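Local coordinates for protein ferredoxin--NADP reductase, apicoplast (Plasmodium falciparum, PDB 3JQQ) that transfers electrons between ferredoxin and NADP(H) through its FAD cofactor in the apicoplast, and may serve the terminal step of isoprenoid precursor synthesis by the DOXP/MEP pathway, at residues K95-A100 / Y135-G140; P32-H37 / F141-K146; N14-K19 / N43-Y48. The protein carries 1 engineered substitution. All blocks are in the same frame, centred on the assembly; numbering follows the deposited sequence.

Contact 1 (K95-A100 / Y135-G140); sequences KKQRCA and YGYCSG. With FAD (flavin-adenine dinucleotide), chain I.
Q97 and C99, on the extended but irregular segment 95-100, meet Y137 at the N-terminal end of helix 137-144, where N of G140 bonds to O of G136 (3.2 Å) in a helical turn. No direct hydrogen bond joins the two segments. A chi1 of 179° turns the Y137 ring away from its own amide nitrogen and out to the loop. The amide of Q97 passes obliquely by the ring end, its plane 16° from that of the ring, with NE2 of Q97 3.7 Å from CZ of Y137. At the ring edge, CE2 of Y137 lies 4.0 Å from the carbonyl O of C99. One water accepts bonds from OH of Y137 (2.6 Å) and N of C99, bridging phenol and loop backbone. SG of C99 forms a disulfide with SG of C99 of the second subunit. At the other end of Y137, its N donates to FAD O2A (2.7 Å), while N of C138 reaches O1P. O2P is gripped twice by S139, through N and through OG (2.6 Å). Backbone amides at a helix N terminus holding the FAD pyrophosphate are characteristic of the ferredoxin-NADP reductase FAD domain.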
loop_
_atom_site.group_PDB
_atom_site.type_symbol
_atom_site.label_atom_id
_atom_site.label_comp_id
_atom_site.label_asym_id
_atom_site.label_seq_id
_atom_site.Cartn_x
_atom_site.Cartn_y
_atom_site.Cartn_z
ATOM N N LYS B 95 9.163 -7.016 -24.208
ATOM C CA LYS B 95 8.839 -5.621 -24.500
ATOM C C LYS B 95 9.798 -4.671 -23.780
ATOM O O LYS B 95 10.687 -5.114 -23.053
ATOM C CB LYS B 95 7.388 -5.329 -24.110
ATOM C CG LYS B 95 6.380 -6.255 -24.781
ATOM C CD LYS B 95 4.955 -6.000 -24.307
ATOM C CE LYS B 95 4.702 -6.595 -22.930
ATOM N NZ LYS B 95 3.260 -6.538 -22.562
ATOM N N LYS B 96 9.619 -3.368 -23.983
ATOM C CA LYS B 96 10.516 -2.376 -23.386
ATOM C C LYS B 96 9.949 -1.715 -22.130
ATOM O O LYS B 96 9.959 -0.490 -21.996
ATOM C CB LYS B 96 10.939 -1.329 -24.421
ATOM C CG LYS B 96 12.058 -1.810 -25.333
ATOM C CD LYS B 96 12.210 -0.942 -26.570
ATOM C CE LYS B 96 13.253 -1.528 -27.512
ATOM N NZ LYS B 96 13.277 -0.838 -28.834
ATOM N N GLN B 97 9.457 -2.546 -21.214
ATOM C CA GLN B 97 9.003 -2.092 -19.906
ATOM C C GLN B 97 10.178 -1.963 -18.946
ATOM O O GLN B 97 10.603 -2.955 -18.354
ATOM C CB GLN B 97 8.020 -3.096 -19.300
ATOM C CG GLN B 97 6.591 -3.010 -19.793
ATOM C CD GLN B 97 5.662 -3.902 -18.984
ATOM O OE1 GLN B 97 5.108 -4.872 -19.501
ATOM N NE2 GLN B 97 5.504 -3.585 -17.703
ATOM N N ARG B 98 10.706 -0.756 -18.785
ATOM C CA ARG B 98 11.690 -0.516 -17.734
ATOM C C ARG B 98 11.000 0.090 -16.519
ATOM O O ARG B 98 10.991 1.306 -16.336
ATOM C CB ARG B 98 12.833 0.379 -18.218
ATOM C CG ARG B 98 13.879 -0.358 -19.043
ATOM C CD ARG B 98 15.215 0.373 -19.050
ATOM N NE ARG B 98 15.080 1.766 -19.468
ATOM C CZ ARG B 98 16.076 2.493 -19.965
ATOM N NH1 ARG B 98 17.282 1.959 -20.113
ATOM N NH2 ARG B 98 15.865 3.755 -20.320
ATOM N N CYS B 99 10.423 -0.778 -15.694
ATOM C CA CYS B 99 9.590 -0.352 -14.577
ATOM C C CYS B 99 10.172 -0.818 -13.248
ATOM O O CYS B 99 9.912 -1.934 -12.796
ATOM C CB CYS B 99 8.178 -0.893 -14.770
ATOM S SG CYS B 99 7.590 -0.613 -16.451
ATOM N N ALA B 100 10.956 0.055 -12.626
ATOM C CA ALA B 100 11.734 -0.301 -11.444
ATOM C C ALA B 100 10.958 -0.151 -10.141
ATOM O O ALA B 100 10.111 0.728 -10.005
ATOM C CB ALA B 100 13.016 0.521 -11.394
ATOM N N TYR B 135 0.541 -12.676 -9.533
ATOM C CA TYR B 135 1.571 -12.018 -8.730
ATOM C C TYR B 135 1.759 -10.563 -9.124
ATOM O O TYR B 135 1.499 -10.183 -10.262
ATOM C CB TYR B 135 2.907 -12.754 -8.863
ATOM C CG TYR B 135 2.879 -14.133 -8.274
ATOM C CD1 TYR B 135 2.412 -15.211 -9.013
ATOM C CD2 TYR B 135 3.300 -14.363 -6.972
ATOM C CE1 TYR B 135 2.373 -16.482 -8.475
ATOM C CE2 TYR B 135 3.266 -15.628 -6.425
ATOM C CZ TYR B 135 2.801 -16.684 -7.180
ATOM O OH TYR B 135 2.764 -17.947 -6.637
ATOM N N GLY B 136 2.210 -9.749 -8.177
ATOM C CA GLY B 136 2.653 -8.403 -8.507
ATOM C C GLY B 136 3.635 -8.508 -9.658
ATOM O O GLY B 136 4.065 -9.606 -10.012
ATOM N N TYR B 137 3.995 -7.374 -10.247
ATOM C CA TYR B 137 4.892 -7.373 -11.409
ATOM C C TYR B 137 6.305 -7.826 -11.042
ATOM O O TYR B 137 6.822 -8.789 -11.610
ATOM C CB TYR B 137 4.915 -5.992 -12.070
ATOM C CG TYR B 137 5.841 -5.890 -13.261
ATOM C CD1 TYR B 137 5.634 -6.660 -14.397
ATOM C CD2 TYR B 137 6.916 -5.009 -13.253
ATOM C CE1 TYR B 137 6.476 -6.563 -15.490
ATOM C CE2 TYR B 137 7.763 -4.904 -14.341
ATOM C CZ TYR B 137 7.539 -5.683 -15.456
ATOM O OH TYR B 137 8.378 -5.582 -16.539
ATOM N N CYS B 138 6.923 -7.131 -10.087
ATOM C CA CYS B 138 8.235 -7.529 -9.591
ATOM C C CYS B 138 8.143 -8.796 -8.731
ATOM O O CYS B 138 9.006 -9.666 -8.807
ATOM C CB CYS B 138 8.876 -6.387 -8.799
ATOM S SG CYS B 138 10.617 -6.638 -8.390
ATOM N N SER B 139 7.091 -8.900 -7.923
ATOM C CA SER B 139 6.909 -10.063 -7.050
ATOM C C SER B 139 7.027 -11.391 -7.799
ATOM O O SER B 139 7.686 -12.319 -7.330
ATOM C CB SER B 139 5.564 -9.990 -6.324
ATOM O OG SER B 139 5.484 -8.816 -5.540
ATOM N N GLY B 140 6.376 -11.480 -8.956
ATOM C CA GLY B 140 6.421 -12.696 -9.763
ATOM C C GLY B 140 7.810 -12.952 -10.319
ATOM O O GLY B 140 8.247 -14.099 -10.417
HETATM P PA FAD I . 2.706 -4.276 -8.509
HETATM O O1A FAD I . 3.379 -2.941 -8.722
HETATM O O2A FAD I . 2.650 -5.063 -9.796
HETATM O O5B FAD I . 1.238 -4.066 -7.873
HETATM C C5B FAD I . 1.083 -3.481 -6.598
HETATM C C4B FAD I . 0.052 -4.248 -5.773
HETATM O O4B FAD I . -1.169 -4.369 -6.483
HETATM C C3B FAD I . 0.526 -5.658 -5.471
HETATM O O3B FAD I . 0.092 -6.004 -4.178
HETATM C C2B FAD I . -0.201 -6.513 -6.489
HETATM O O2B FAD I . -0.499 -7.786 -5.961
HETATM C C1B FAD I . -1.466 -5.724 -6.778
HETATM N N9A FAD I . -1.890 -5.840 -8.185
HETATM C C8A FAD I . -1.136 -5.592 -9.302
HETATM N N7A FAD I . -1.906 -5.807 -10.396
HETATM C C5A FAD I . -3.138 -6.182 -9.990
HETATM C C6A FAD I . -4.293 -6.518 -10.687
HETATM N N6A FAD I . -4.280 -6.587 -12.017
HETATM N N1A FAD I . -5.426 -6.869 -9.984
HETATM C C2A FAD I . -5.406 -6.884 -8.605
HETATM N N3A FAD I . -4.255 -6.552 -7.923
HETATM C C4A FAD I . -3.140 -6.205 -8.605
HETATM N N1 FAD I . 8.869 -3.788 -0.740
HETATM C C2 FAD I . 9.480 -4.898 -0.203
HETATM O O2 FAD I . 8.971 -6.007 -0.374
HETATM N N3 FAD I . 10.650 -4.767 0.520
HETATM C C4 FAD I . 11.212 -3.523 0.712
HETATM O O4 FAD I . 12.251 -3.407 1.357
HETATM C C4X FAD I . 10.596 -2.401 0.172
HETATM N N5 FAD I . 11.155 -1.154 0.360
HETATM C C5X FAD I . 10.533 -0.050 -0.182
HETATM C C6 FAD I . 11.097 1.207 0.009
HETATM C C7 FAD I . 10.487 2.329 -0.530
HETATM C C7M FAD I . 11.100 3.686 -0.321
HETATM C C8 FAD I . 9.308 2.187 -1.263
HETATM C C8M FAD I . 8.626 3.390 -1.854
HETATM C C9 FAD I . 8.746 0.930 -1.450
HETATM C C9A FAD I . 9.351 -0.194 -0.912
HETATM N N10 FAD I . 8.789 -1.445 -1.113
HETATM C C10 FAD I . 9.418 -2.541 -0.557
HETATM C "C1'" FAD I . 7.613 -1.649 -2.048
HETATM C "C2'" FAD I . 8.042 -2.254 -3.392
HETATM O "O2'" FAD I . 8.811 -1.309 -4.094
HETATM C "C3'" FAD I . 6.903 -2.662 -4.339
HETATM O "O3'" FAD I . 5.883 -1.687 -4.349
HETATM C "C4'" FAD I . 6.306 -4.036 -4.038
HETATM O "O4'" FAD I . 7.292 -5.019 -4.258
HETATM C "C5'" FAD I . 5.130 -4.323 -4.966
HETATM O "O5'" FAD I . 5.621 -4.305 -6.286
HETATM P P FAD I . 5.066 -5.314 -7.411
HETATM O O1P FAD I . 5.599 -4.900 -8.763
HETATM O O2P FAD I . 5.425 -6.750 -7.101
HETATM O O3P FAD I . 3.472 -5.108 -7.363
HETATM O O HOH W 1 10.253 -3.776 -16.110
#

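Contact 2 (P32-H37 / F141-K146); sequences PNEVYH and FIKNLK
E34 and K143 reach each other through differently shaped chains. The glutamate leaves its backbone with CG opposite the amide nitrogen (chi1 -172°) and stays extended to the carboxylate, whereas the lysine bends at chi2 (-55°) and again at chi4, so that its ammonium end turns in toward segment 32-37. The lysine comes in across the glutamate and closes a salt bridge, with NZ of K143 donating to OE2 of E34 over 3.0 Å. The ammonium uses the syn lone pair of OE2, the one facing its sister oxygen. The anti lone pair is taken by Y36, whose OH donates to OE2 of E34 at 2.7 Å. OE2 lies in the plane of the Y36 ring, at its edge, and the phenol probably helps to hold the carboxylate in place from within its own segment. NZ of K143 comes no closer than 3.8 Å to OH of Y36, which is proximity without a bond.

Behind these groups, E34 and Y36 pair by backbone hydrogen bonds with I120 and I118 of strand 114-123, and their side chains both rest on I120. Y36 also makes a cation-pi contact with K23. NZ of K23 in turn bonds to the carbonyls of I142, K143 and L145 at the C-terminal end of the helix, a second tie between this tyrosine and that helix. The polar bridge thus spans the surface between the start of inner strand 35-41 of the FAD domain and its pyrophosphate-binding helix. One carboxylate oxygen gripped by two donors should carry concentrated negative charge, and the phenol and the ammonium together would probably stabilise the ionised form of E34.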
loop_
_atom_site.group_PDB
_atom_site.type_symbol
_atom_site.label_atom_id
_atom_site.label_comp_id
_atom_site.label_asym_id
_atom_site.label_seq_id
_atom_site.Cartn_x
_atom_site.Cartn_y
_atom_site.Cartn_z
ATOM N N PRO B 32 1.430 -16.027 7.110
ATOM C CA PRO B 32 0.599 -16.006 5.909
ATOM C C PRO B 32 1.319 -15.313 4.762
ATOM O O PRO B 32 0.813 -15.266 3.640
ATOM C CB PRO B 32 -0.613 -15.181 6.341
ATOM C CG PRO B 32 -0.072 -14.250 7.370
ATOM C CD PRO B 32 1.022 -15.001 8.086
ATOM N N ASN B 33 2.502 -14.785 5.054
ATOM C CA ASN B 33 3.279 -14.049 4.070
ATOM C C ASN B 33 4.334 -14.890 3.370
ATOM O O ASN B 33 4.766 -15.925 3.877
ATOM C CB ASN B 33 3.956 -12.850 4.732
ATOM C CG ASN B 33 2.964 -11.841 5.245
ATOM O OD1 ASN B 33 1.931 -11.598 4.619
ATOM N ND2 ASN B 33 3.269 -11.236 6.387
ATOM N N GLU B 34 4.737 -14.427 2.194
ATOM C CA GLU B 34 5.870 -14.987 1.486
ATOM C C GLU B 34 6.868 -13.860 1.275
ATOM O O GLU B 34 6.554 -12.857 0.635
ATOM C CB GLU B 34 5.435 -15.569 0.139
ATOM C CG GLU B 34 6.531 -16.344 -0.582
ATOM C CD GLU B 34 6.060 -16.950 -1.891
ATOM O OE1 GLU B 34 4.904 -16.695 -2.288
ATOM O OE2 GLU B 34 6.853 -17.679 -2.525
ATOM N N VAL B 35 8.063 -14.004 1.832
ATOM C CA VAL B 35 9.090 -12.992 1.625
ATOM C C VAL B 35 10.491 -13.588 1.507
ATOM O O VAL B 35 10.902 -14.435 2.304
ATOM C CB VAL B 35 9.004 -11.833 2.664
ATOM C CG1 VAL B 35 8.188 -12.246 3.890
ATOM C CG2 VAL B 35 10.385 -11.336 3.044
ATOM N N TYR B 36 11.206 -13.150 0.477
ATOM C CA TYR B 36 12.510 -13.706 0.164
ATOM C C TYR B 36 13.633 -12.722 0.456
ATOM O O TYR B 36 13.563 -11.544 0.099
ATOM C CB TYR B 36 12.557 -14.193 -1.293
ATOM C CG TYR B 36 11.690 -15.409 -1.524
ATOM C CD1 TYR B 36 10.409 -15.287 -2.052
ATOM C CD2 TYR B 36 12.137 -16.679 -1.179
ATOM C CE1 TYR B 36 9.604 -16.400 -2.245
ATOM C CE2 TYR B 36 11.339 -17.798 -1.368
ATOM C CZ TYR B 36 10.073 -17.649 -1.900
ATOM O OH TYR B 36 9.274 -18.751 -2.092
ATOM N N HIS B 37 14.655 -13.221 1.140
ATOM C CA HIS B 37 15.886 -12.484 1.372
ATOM C C HIS B 37 16.845 -12.804 0.234
ATOM O O HIS B 37 17.216 -13.962 0.037
ATOM C CB HIS B 37 16.488 -12.906 2.714
ATOM C CG HIS B 37 17.927 -12.527 2.890
ATOM N ND1 HIS B 37 18.320 -11.278 3.321
ATOM C CD2 HIS B 37 19.065 -13.242 2.723
ATOM C CE1 HIS B 37 19.638 -11.236 3.404
ATOM N NE2 HIS B 37 20.115 -12.416 3.046
ATOM N N PHE B 141 8.506 -11.887 -10.687
ATOM C CA PHE B 141 9.872 -11.986 -11.187
ATOM C C PHE B 141 10.808 -12.527 -10.108
ATOM O O PHE B 141 11.624 -13.410 -10.372
ATOM C CB PHE B 141 10.334 -10.617 -11.707
ATOM C CG PHE B 141 11.826 -10.474 -11.846
ATOM C CD1 PHE B 141 12.502 -11.044 -12.915
ATOM C CD2 PHE B 141 12.547 -9.736 -10.921
ATOM C CE1 PHE B 141 13.871 -10.895 -13.045
ATOM C CE2 PHE B 141 13.917 -9.587 -11.044
ATOM C CZ PHE B 141 14.579 -10.167 -12.107
ATOM N N ILE B 142 10.676 -12.017 -8.881
ATOM C CA ILE B 142 11.482 -12.504 -7.767
ATOM C C ILE B 142 11.094 -13.934 -7.414
ATOM O O ILE B 142 11.950 -14.770 -7.123
ATOM C CB ILE B 142 11.316 -11.619 -6.530
ATOM C CG1 ILE B 142 11.806 -10.204 -6.838
ATOM C CG2 ILE B 142 12.063 -12.203 -5.336
ATOM C CD1 ILE B 142 11.205 -9.149 -5.934
ATOM N N LYS B 143 9.796 -14.202 -7.446
ATOM C CA LYS B 143 9.269 -15.528 -7.172
ATOM C C LYS B 143 10.025 -16.538 -8.015
ATOM O O LYS B 143 10.480 -17.568 -7.522
ATOM C CB LYS B 143 7.789 -15.575 -7.549
ATOM C CG LYS B 143 6.910 -16.401 -6.636
ATOM C CD LYS B 143 7.395 -17.827 -6.477
ATOM C CE LYS B 143 6.286 -18.696 -5.895
ATOM N NZ LYS B 143 6.792 -19.612 -4.837
ATOM N N ASN B 144 10.165 -16.215 -9.296
ATOM C CA ASN B 144 10.758 -17.119 -10.278
ATOM C C ASN B 144 12.287 -17.067 -10.345
ATOM O O ASN B 144 12.903 -17.868 -11.044
ATOM C CB ASN B 144 10.154 -16.856 -11.661
ATOM C CG ASN B 144 8.670 -17.183 -11.721
ATOM O OD1 ASN B 144 8.263 -18.311 -11.445
ATOM N ND2 ASN B 144 7.859 -16.197 -12.082
ATOM N N LEU B 145 12.896 -16.136 -9.617
ATOM C CA LEU B 145 14.353 -15.987 -9.637
ATOM C C LEU B 145 15.088 -17.245 -9.183
ATOM O O LEU B 145 14.713 -17.875 -8.190
ATOM C CB LEU B 145 14.801 -14.798 -8.778
ATOM C CG LEU B 145 14.953 -13.435 -9.460
ATOM C CD1 LEU B 145 15.249 -12.346 -8.431
ATOM C CD2 LEU B 145 16.039 -13.480 -10.523
ATOM N N LYS B 146 16.144 -17.594 -9.911
ATOM C CA LYS B 146 17.008 -18.704 -9.533
ATOM C C LYS B 146 18.361 -18.191 -9.049
ATOM O O LYS B 146 18.762 -17.065 -9.356
ATOM C CB LYS B 146 17.226 -19.650 -10.714
ATOM C CG LYS B 146 15.966 -20.311 -11.248
ATOM C CD LYS B 146 16.311 -21.289 -12.367
ATOM C CE LYS B 146 15.072 -21.978 -12.925
ATOM N NZ LYS B 146 14.179 -21.030 -13.652
#

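Contact 3 (N14-K19 / N43-Y48); sequences NPLKCK and NGLFKY
L16 puts one methyl, CD2, into the angle between L45 and F46, where it meets three atoms at nearly equal range. CD2 of L16 lies 3.7 Å from the backbone N of F46. From the same methyl it is 3.8 Å to CB of L45, and CB of F46 is equally near. The methyl also comes to the edge of the F46 ring, near its plane, with CD2 of L16 4.0 Å from CD1 of F46. The other branch takes a lesser share: CD1 of L16 touches CD2 of L45 at 4.2 Å, the two leucines lying crosswise. A chi1 of 179° swings the L16 branch point away from its amide and carries both methyls across to the loop.

Strand 16-25 holds this leucine in place by backbone pairing of L16 with L153 of strand 150-157. L153 serves the far partner too, since the F46 side chain packs on it, as well as on L114 of strand 114-123. L16 also touches Y10, whose OH makes a weak hydrogen bond to the carbonyl O of L45. All this belongs to the antiparallel sheet of the FAD-binding domain, away from the flavin. F46 is buried and L45 exposed, so one methyl touches both kinds of residue. The two segments meet through van der Waals contacts alone; Y10, L153 and L114 support the wider loop.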
loop_
_atom_site.group_PDB
_atom_site.type_symbol
_atom_site.label_atom_id
_atom_site.label_comp_id
_atom_site.label_asym_id
_atom_site.label_seq_id
_atom_site.Cartn_x
_atom_site.Cartn_y
_atom_site.Cartn_z
ATOM N N ASN B 14 21.218 3.340 -17.189
ATOM C CA ASN B 14 22.388 2.484 -17.007
ATOM C C ASN B 14 22.303 1.656 -15.726
ATOM O O ASN B 14 22.982 1.957 -14.747
ATOM C CB ASN B 14 23.687 3.304 -17.023
ATOM C CG ASN B 14 23.893 4.111 -15.749
ATOM O OD1 ASN B 14 22.937 4.608 -15.154
ATOM N ND2 ASN B 14 25.146 4.244 -15.328
ATOM N N PRO B 15 21.473 0.601 -15.731
ATOM C CA PRO B 15 21.355 -0.226 -14.537
ATOM C C PRO B 15 22.598 -1.093 -14.348
ATOM O O PRO B 15 23.259 -1.447 -15.326
ATOM C CB PRO B 15 20.142 -1.103 -14.846
ATOM C CG PRO B 15 20.166 -1.246 -16.324
ATOM C CD PRO B 15 20.689 0.064 -16.859
ATOM N N LEU B 16 22.915 -1.421 -13.099
ATOM C CA LEU B 16 24.054 -2.283 -12.800
ATOM C C LEU B 16 23.643 -3.753 -12.823
ATOM O O LEU B 16 22.725 -4.164 -12.110
ATOM C CB LEU B 16 24.666 -1.929 -11.443
ATOM C CG LEU B 16 25.856 -2.783 -10.993
ATOM C CD1 LEU B 16 26.999 -2.681 -11.991
ATOM C CD2 LEU B 16 26.321 -2.380 -9.597
ATOM N N LYS B 17 24.324 -4.530 -13.659
ATOM C CA LYS B 17 24.088 -5.966 -13.777
ATOM C C LYS B 17 24.687 -6.698 -12.582
ATOM O O LYS B 17 25.890 -6.620 -12.339
ATOM C CB LYS B 17 24.708 -6.490 -15.073
ATOM C CG LYS B 17 24.569 -7.992 -15.296
ATOM C CD LYS B 17 25.184 -8.395 -16.634
ATOM C CE LYS B 17 24.892 -9.843 -16.981
ATOM N NZ LYS B 17 25.511 -10.795 -16.013
ATOM N N CYS B 18 23.843 -7.409 -11.840
ATOM C CA CYS B 18 24.283 -8.108 -10.634
ATOM C C CYS B 18 23.942 -9.588 -10.686
ATOM O O CYS B 18 23.276 -10.051 -11.612
ATOM C CB CYS B 18 23.650 -7.481 -9.390
ATOM S SG CYS B 18 24.055 -5.742 -9.120
ATOM N N LYS B 19 24.404 -10.328 -9.681
ATOM C CA LYS B 19 24.132 -11.760 -9.585
ATOM C C LYS B 19 23.431 -12.130 -8.282
ATOM O O LYS B 19 23.751 -11.601 -7.217
ATOM C CB LYS B 19 25.429 -12.568 -9.697
ATOM C CG LYS B 19 25.943 -12.759 -11.118
ATOM C CD LYS B 19 25.036 -13.687 -11.912
ATOM C CE LYS B 19 25.681 -14.093 -13.229
ATOM N NZ LYS B 19 24.713 -14.774 -14.134
ATOM N N ASN B 43 29.750 -6.967 -7.216
ATOM C CA ASN B 43 31.192 -6.807 -7.432
ATOM C C ASN B 43 31.783 -5.531 -6.838
ATOM O O ASN B 43 32.693 -4.930 -7.414
ATOM C CB ASN B 43 31.547 -6.931 -8.917
ATOM C CG ASN B 43 31.798 -8.365 -9.336
ATOM O OD1 ASN B 43 31.866 -9.262 -8.497
ATOM N ND2 ASN B 43 31.940 -8.589 -10.637
ATOM N N GLY B 44 31.268 -5.138 -5.676
ATOM C CA GLY B 44 31.713 -3.926 -4.998
ATOM C C GLY B 44 31.325 -2.645 -5.714
ATOM O O GLY B 44 31.623 -1.550 -5.240
ATOM N N LEU B 45 30.649 -2.783 -6.853
ATOM C CA LEU B 45 30.313 -1.644 -7.713
ATOM C C LEU B 45 29.118 -0.801 -7.260
ATOM O O LEU B 45 29.040 0.386 -7.578
ATOM C CB LEU B 45 30.083 -2.119 -9.149
ATOM C CG LEU B 45 31.226 -1.970 -10.155
ATOM C CD1 LEU B 45 32.595 -2.048 -9.481
ATOM C CD2 LEU B 45 31.091 -3.014 -11.251
ATOM N N PHE B 46 28.176 -1.411 -6.547
ATOM C CA PHE B 46 27.004 -0.673 -6.082
ATOM C C PHE B 46 27.320 0.065 -4.785
ATOM O O PHE B 46 27.659 -0.548 -3.767
ATOM C CB PHE B 46 25.803 -1.600 -5.891
ATOM C CG PHE B 46 24.489 -0.880 -5.848
ATOM C CD1 PHE B 46 23.832 -0.547 -7.021
ATOM C CD2 PHE B 46 23.912 -0.532 -4.631
ATOM C CE1 PHE B 46 22.625 0.117 -6.991
ATOM C CE2 PHE B 46 22.700 0.135 -4.594
ATOM C CZ PHE B 46 22.056 0.460 -5.774
ATOM N N LYS B 47 27.209 1.387 -4.828
ATOM C CA LYS B 47 27.573 2.219 -3.686
ATOM C C LYS B 47 26.333 2.727 -2.976
ATOM O O LYS B 47 25.387 3.210 -3.611
ATOM C CB LYS B 47 28.432 3.398 -4.152
ATOM C CG LYS B 47 29.744 2.992 -4.801
ATOM C CD LYS B 47 30.786 2.633 -3.754
ATOM C CE LYS B 47 32.111 2.263 -4.404
ATOM N NZ LYS B 47 33.194 2.118 -3.390
ATOM N N TYR B 48 26.339 2.619 -1.654
ATOM C CA TYR B 48 25.199 3.027 -0.864
ATOM C C TYR B 48 25.616 3.249 0.576
ATOM O O TYR B 48 26.649 2.750 1.024
ATOM C CB TYR B 48 24.099 1.955 -0.917
ATOM C CG TYR B 48 24.495 0.638 -0.280
ATOM C CD1 TYR B 48 25.146 -0.342 -1.016
ATOM C CD2 TYR B 48 24.216 0.377 1.056
ATOM C CE1 TYR B 48 25.514 -1.546 -0.440
ATOM C CE2 TYR B 48 24.577 -0.829 1.640
ATOM C CZ TYR B 48 25.229 -1.784 0.887
ATOM O OH TYR B 48 25.588 -2.984 1.459
#

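How the contacts relate
From the N terminus, 14-19 comes first, at the start of strand 16-25, and 32-37 follows, leading into the neighbouring strand 35-41. Contact 3 closes at 43-48, after 32-37 has already opened contact 2, so these two cross along the chain. Contact 1 opens later at 95-100 and closes at 135-140, wholly within the span that contact 2 completes at 141-146; contact 3 is over before it begins. Contacts 1 and 2 share helix 137-144 and touch where Y135 OH packs on K143 CE. All three lie within the FAD-binding domain, but contact 3 stands apart, touching neither of the others and related to contact 2 through adjacent strands 16-25 and 35-41.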